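Local coordinates for genome polyprotein (PDB 6HLW) that includes the 3A protein, a small membrane-associated replication factor that probably recruits host proteins to the sites where the viral genome is copied, at residues D10-L15 and G32-E37; D14-V19 and Q26-Q31. All blocks are in the same frame, centred on the assembly; numbering follows the deposited sequence.

Contact 1 of 2, residues D10-L15 and G32-E37; sequences DAIGDL and GWIIPE
The indole of W33 meets helix 9-18 through two aliphatic side chains, both on a slant: the tip of I12 comes in where the ring joins CB, and L15 reaches the far, six-membered part. CD1 of I12 lies 3.7 Å from W33 CB and 3.5 Å from W33 O; the methyl rests against the start of the side chain and the carbonyl oxygen of W33 together. L15 crosses the tryptophan side chain at about a right angle and touches it with one methyl, CD2 being 4.0 Å from W33 CZ3. Y27 adds a second flat group from helix 22-30: its ring meets the indole with the planes at about 85°, so the tryptophan has an aromatic neighbour as well as aliphatic ones.

I12 serves both residues after G32 because its branches part. CG1 stands beside the backbone N (chi1 -61°) and carries CD1 out to W33, while CG2, opposite that N, turns to the neighbouring residue, with I12 CG2 and I34 CG2 4.0 Å apart. The two isoleucines therefore meet methyl to methyl. I12 and I34 are buried; L15 and W33 keep part of their surface open.

C28 of helix 22-30 touches both W33 and I34. Beyond them the chain leaves helix 9-18, and I35 and P36 join an antiparallel ladder with a strand of the bound partner protein. The turn that makes this possible is a Schellman motif: G32, with phi 75°, ends helix 22-30 and redirects the chain so that W33 and I34 pack against helix 9-18, the first helix of a helical hairpin that is consistent with the 3A family.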
loop_
_atom_site.group_PDB
_atom_site.type_symbol
_atom_site.label_atom_id
_atom_site.label_comp_id
_atom_site.label_asym_id
_atom_site.label_seq_id
_atom_site.Cartn_x
_atom_site.Cartn_y
_atom_site.Cartn_z
ATOM N N ASP B 10 5.185 1.064 16.689
ATOM C CA ASP B 10 4.214 2.154 16.739
ATOM C C ASP B 10 4.906 3.515 16.695
ATOM O O ASP B 10 4.300 4.515 16.308
ATOM C CB ASP B 10 3.347 2.043 17.995
ATOM C CG ASP B 10 4.162 2.060 19.271
ATOM O OD1 ASP B 10 5.336 1.634 19.235
ATOM O OD2 ASP B 10 3.627 2.495 20.312
ATOM N N ALA B 11 6.175 3.547 17.089
ATOM C CA ALA B 11 6.962 4.773 17.033
ATOM C C ALA B 11 7.405 5.049 15.599
ATOM O O ALA B 11 7.439 6.197 15.159
ATOM C CB ALA B 11 8.165 4.676 17.955
ATOM N N ILE B 12 7.743 3.985 14.877
ATOM C CA ILE B 12 8.130 4.098 13.477
ATOM C C ILE B 12 6.948 4.581 12.647
ATOM O O ILE B 12 7.110 5.370 11.717
ATOM C CB ILE B 12 8.634 2.752 12.917
ATOM C CG1 ILE B 12 9.870 2.285 13.690
ATOM C CG2 ILE B 12 8.970 2.877 11.434
ATOM C CD1 ILE B 12 10.222 0.829 13.466
ATOM N N GLY B 13 5.758 4.097 12.989
ATOM C CA GLY B 13 4.548 4.481 12.288
ATOM C C GLY B 13 4.203 5.941 12.506
ATOM O O GLY B 13 3.850 6.652 11.564
ATOM N N ASP B 14 4.302 6.391 13.753
ATOM C CA ASP B 14 4.015 7.781 14.084
ATOM C C ASP B 14 5.026 8.703 13.413
ATOM O O ASP B 14 4.709 9.845 13.076
ATOM C CB ASP B 14 4.030 7.990 15.599
ATOM C CG ASP B 14 3.518 9.360 16.005
ATOM O OD1 ASP B 14 4.324 10.314 16.036
ATOM O OD2 ASP B 14 2.308 9.484 16.289
ATOM N N LEU B 15 6.241 8.199 13.218
ATOM C CA LEU B 15 7.288 8.968 12.557
ATOM C C LEU B 15 6.967 9.157 11.079
ATOM O O LEU B 15 6.972 10.277 10.573
ATOM C CB LEU B 15 8.646 8.279 12.713
ATOM C CG LEU B 15 9.823 8.952 12.000
ATOM C CD1 LEU B 15 10.055 10.358 12.536
ATOM C CD2 LEU B 15 11.082 8.112 12.136
ATOM N N GLY B 32 16.995 -0.359 9.213
ATOM C CA GLY B 32 16.336 -1.640 9.393
ATOM C C GLY B 32 14.980 -1.522 10.063
ATOM O O GLY B 32 14.359 -2.529 10.403
ATOM N N TRP B 33 14.516 -0.290 10.251
ATOM C CA TRP B 33 13.237 -0.041 10.907
ATOM C C TRP B 33 12.071 -0.546 10.061
ATOM O O TRP B 33 11.023 -0.912 10.595
ATOM C CB TRP B 33 13.074 1.453 11.196
ATOM C CG TRP B 33 14.050 1.976 12.210
ATOM C CD1 TRP B 33 14.864 1.241 13.022
ATOM C CD2 TRP B 33 14.316 3.351 12.515
ATOM N NE1 TRP B 33 15.618 2.071 13.814
ATOM C CE2 TRP B 33 15.301 3.371 13.524
ATOM C CE3 TRP B 33 13.817 4.566 12.035
ATOM C CZ2 TRP B 33 15.796 4.558 14.059
ATOM C CZ3 TRP B 33 14.310 5.742 12.568
ATOM C CH2 TRP B 33 15.290 5.730 13.570
ATOM N N ILE B 34 12.260 -0.562 8.744
ATOM C CA ILE B 34 11.263 -1.107 7.827
ATOM C C ILE B 34 11.940 -1.961 6.760
ATOM O O ILE B 34 12.965 -1.575 6.195
ATOM C CB ILE B 34 10.432 0.009 7.151
ATOM C CG1 ILE B 34 11.345 1.045 6.486
ATOM C CG2 ILE B 34 9.520 0.672 8.178
ATOM C CD1 ILE B 34 10.602 2.120 5.714
ATOM N N ILE B 35 11.362 -3.131 6.502
ATOM C CA ILE B 35 11.911 -4.074 5.534
ATOM C C ILE B 35 11.063 -4.074 4.265
ATOM O O ILE B 35 9.848 -4.264 4.336
ATOM C CB ILE B 35 11.975 -5.508 6.106
ATOM C CG1 ILE B 35 12.761 -5.531 7.419
ATOM C CG2 ILE B 35 12.620 -6.459 5.104
ATOM C CD1 ILE B 35 11.914 -5.309 8.656
ATOM N N PRO B 36 11.692 -3.857 3.096
ATOM C CA PRO B 36 10.909 -3.902 1.855
ATOM C C PRO B 36 10.341 -5.295 1.605
ATOM O O PRO B 36 10.969 -6.284 1.983
ATOM C CB PRO B 36 11.928 -3.514 0.781
ATOM C CG PRO B 36 13.244 -3.890 1.354
ATOM C CD PRO B 36 13.127 -3.654 2.830
ATOM N N GLU B 37 9.166 -5.364 0.984
ATOM C CA GLU B 37 8.469 -6.631 0.802
ATOM C C GLU B 37 7.882 -6.760 -0.597
ATOM O O GLU B 37 7.096 -5.919 -1.033
ATOM C CB GLU B 37 7.359 -6.772 1.844
ATOM C CG GLU B 37 6.660 -8.119 1.838
ATOM C CD GLU B 37 5.602 -8.228 2.916
ATOM O OE1 GLU B 37 5.089 -9.345 3.135
ATOM O OE2 GLU B 37 5.282 -7.196 3.545
#

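Contact 2 of 2, residues D14-V19 and Q26-Q31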
loop_
_atom_site.group_PDB
_atom_site.type_symbol
_atom_site.label_atom_id
_atom_site.label_comp_id
_atom_site.label_asym_id
_atom_site.label_seq_id
_atom_site.Cartn_x
_atom_site.Cartn_y
_atom_site.Cartn_z
ATOM N N ASP B 14 4.302 6.391 13.753
ATOM C CA ASP B 14 4.015 7.781 14.084
ATOM C C ASP B 14 5.026 8.703 13.413
ATOM O O ASP B 14 4.709 9.845 13.076
ATOM C CB ASP B 14 4.030 7.990 15.599
ATOM C CG ASP B 14 3.518 9.360 16.005
ATOM O OD1 ASP B 14 4.324 10.314 16.036
ATOM O OD2 ASP B 14 2.308 9.484 16.289
ATOM N N LEU B 15 6.241 8.199 13.218
ATOM C CA LEU B 15 7.288 8.968 12.557
ATOM C C LEU B 15 6.967 9.157 11.079
ATOM O O LEU B 15 6.972 10.277 10.573
ATOM C CB LEU B 15 8.646 8.279 12.713
ATOM C CG LEU B 15 9.823 8.952 12.000
ATOM C CD1 LEU B 15 10.055 10.358 12.536
ATOM C CD2 LEU B 15 11.082 8.112 12.136
ATOM N N LEU B 16 6.685 8.055 10.394
ATOM C CA LEU B 16 6.371 8.098 8.972
ATOM C C LEU B 16 5.076 8.860 8.712
ATOM O O LEU B 16 4.928 9.505 7.679
ATOM C CB LEU B 16 6.266 6.683 8.404
ATOM C CG LEU B 16 7.575 5.894 8.332
ATOM C CD1 LEU B 16 7.302 4.438 7.990
ATOM C CD2 LEU B 16 8.523 6.513 7.313
ATOM N N ALA B 17 4.144 8.784 9.656
ATOM C CA ALA B 17 2.861 9.460 9.513
ATOM C C ALA B 17 3.010 10.970 9.684
ATOM O O ALA B 17 2.430 11.747 8.924
ATOM C CB ALA B 17 1.864 8.911 10.518
ATOM N N SER B 18 3.790 11.376 10.682
ATOM C CA SER B 18 3.985 12.794 10.983
ATOM C C SER B 18 4.879 13.478 9.951
ATOM O O SER B 18 4.535 14.538 9.427
ATOM C CB SER B 18 4.582 12.958 12.382
ATOM O OG SER B 18 3.710 12.429 13.367
ATOM N N VAL B 19 6.029 12.868 9.675
ATOM C CA VAL B 19 6.948 13.357 8.650
ATOM C C VAL B 19 7.213 12.250 7.637
ATOM O O VAL B 19 7.655 11.161 7.999
ATOM C CB VAL B 19 8.286 13.847 9.258
ATOM C CG1 VAL B 19 8.082 15.164 9.990
ATOM C CG2 VAL B 19 8.888 12.805 10.198
ATOM N N GLN B 26 13.953 6.117 3.218
ATOM C CA GLN B 26 15.258 5.502 3.008
ATOM C C GLN B 26 16.023 5.373 4.322
ATOM O O GLN B 26 16.725 4.388 4.542
ATOM C CB GLN B 26 16.076 6.311 2.000
ATOM C CG GLN B 26 17.341 5.608 1.537
ATOM C CD GLN B 26 18.165 6.449 0.581
ATOM O OE1 GLN B 26 18.308 6.112 -0.595
ATOM N NE2 GLN B 26 18.720 7.548 1.083
ATOM N N TYR B 27 15.888 6.367 5.195
ATOM C CA TYR B 27 16.551 6.333 6.494
ATOM C C TYR B 27 16.033 5.172 7.333
ATOM O O TYR B 27 16.817 4.413 7.904
ATOM C CB TYR B 27 16.349 7.652 7.245
ATOM C CG TYR B 27 17.036 7.696 8.594
ATOM C CD1 TYR B 27 18.409 7.875 8.691
ATOM C CD2 TYR B 27 16.310 7.563 9.770
ATOM C CE1 TYR B 27 19.042 7.917 9.921
ATOM C CE2 TYR B 27 16.933 7.604 11.006
ATOM C CZ TYR B 27 18.300 7.781 11.075
ATOM O OH TYR B 27 18.926 7.824 12.301
ATOM N N CYS B 28 14.712 5.039 7.403
ATOM C CA CYS B 28 14.092 3.934 8.124
ATOM C C CYS B 28 14.536 2.598 7.533
ATOM O O CYS B 28 14.776 1.635 8.261
ATOM C CB CYS B 28 12.566 4.050 8.081
ATOM S SG CYS B 28 11.884 5.457 9.000
ATOM N N ARG B 29 14.645 2.556 6.208
ATOM C CA ARG B 29 15.084 1.357 5.505
ATOM C C ARG B 29 16.516 1.001 5.894
ATOM O O ARG B 29 16.812 -0.142 6.240
ATOM C CB ARG B 29 14.983 1.564 3.992
ATOM C CG ARG B 29 15.372 0.358 3.153
ATOM C CD ARG B 29 15.739 0.782 1.740
ATOM N NE ARG B 29 16.123 -0.352 0.902
ATOM C CZ ARG B 29 15.283 -1.052 0.142
ATOM N NH1 ARG B 29 13.991 -0.748 0.101
ATOM N NH2 ARG B 29 15.737 -2.065 -0.582
ATOM N N GLU B 30 17.395 1.994 5.832
ATOM C CA GLU B 30 18.807 1.800 6.141
ATOM C C GLU B 30 19.011 1.410 7.601
ATOM O O GLU B 30 19.934 0.666 7.930
ATOM C CB GLU B 30 19.594 3.073 5.824
ATOM C CG GLU B 30 19.696 3.381 4.335
ATOM C CD GLU B 30 20.146 4.802 4.052
ATOM O OE1 GLU B 30 20.383 5.559 5.017
ATOM O OE2 GLU B 30 20.266 5.160 2.860
ATOM N N GLN B 31 18.141 1.910 8.471
ATOM C CA GLN B 31 18.230 1.620 9.897
ATOM C C GLN B 31 17.563 0.287 10.228
ATOM O O GLN B 31 17.559 -0.143 11.383
ATOM C CB GLN B 31 17.587 2.744 10.713
ATOM C CG GLN B 31 18.371 3.140 11.955
ATOM C CD GLN B 31 19.665 3.859 11.626
ATOM O OE1 GLN B 31 20.052 3.968 10.463
ATOM N NE2 GLN B 31 20.340 4.359 12.655
#
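The carbonyl oxygen D14 O is held by two donors of one residue, the backbone N of S18 at 3.0 Å and the hydroxyl S18 OG at 2.8 Å. The hydroxyl approaches at a C=O...OG angle of 157°, tilted 18° from the carbonyl plane. It can reach back one turn because OG sits beside the backbone N of S18 (chi1 -61°), doubling the ordinary helical bond close to the end of helix 9-18. This polar grip is on the outer side of the helix, while the surface turned to helix 22-30 is apolar.

On that inner surface L15 and L16 converge on the sulphur of C28. L16 CD2 is the nearer, 3.9 Å from C28 SG, and L15 CD2 follows at 4.2 Å; seen from the sulphur the two methyls lie roughly at right angles to each other, so SG rests in the angle between consecutive leucines. L16 starts off pointing along the interface rather than across it; with chi2 at 170° CD1 continues the chain, and the other methyl, CD2, is the one turned to the sulphur.

Helices 9-18 and 22-30 run broadly antiparallel, joined by a short link, and form a helical hairpin, the fold expected of the soluble part of enterovirus 3A. L16 and C28, whose CA atoms are 8.8 Å apart, mark their closest approach here. L16 also touches V24 and R25 nearer the link. The bound partner protein sets aromatic side chains against L16, A17 and R29, so the hairpin seam borders the interface.

How the contacts relate
Both contacts start from helix 9-18 and share L15, whose CD2 methyl faces W33 in contact 1 and C28 in contact 2. Contact 2 joins the two helices of the hairpin to each other; contact 1 joins the first helix to the chain that follows the second. Their centres lie about 6 Å apart, and they touch at several points, among them I34 CG1 against C28 CB (3.6 Å). Both are apolar in their side chains: contact 2 is smaller and buried, with two leucine methyls against one sulphur, whereas contact 1 is larger and only partly buried, bringing in an indole and leading toward the strand paired with the partner protein.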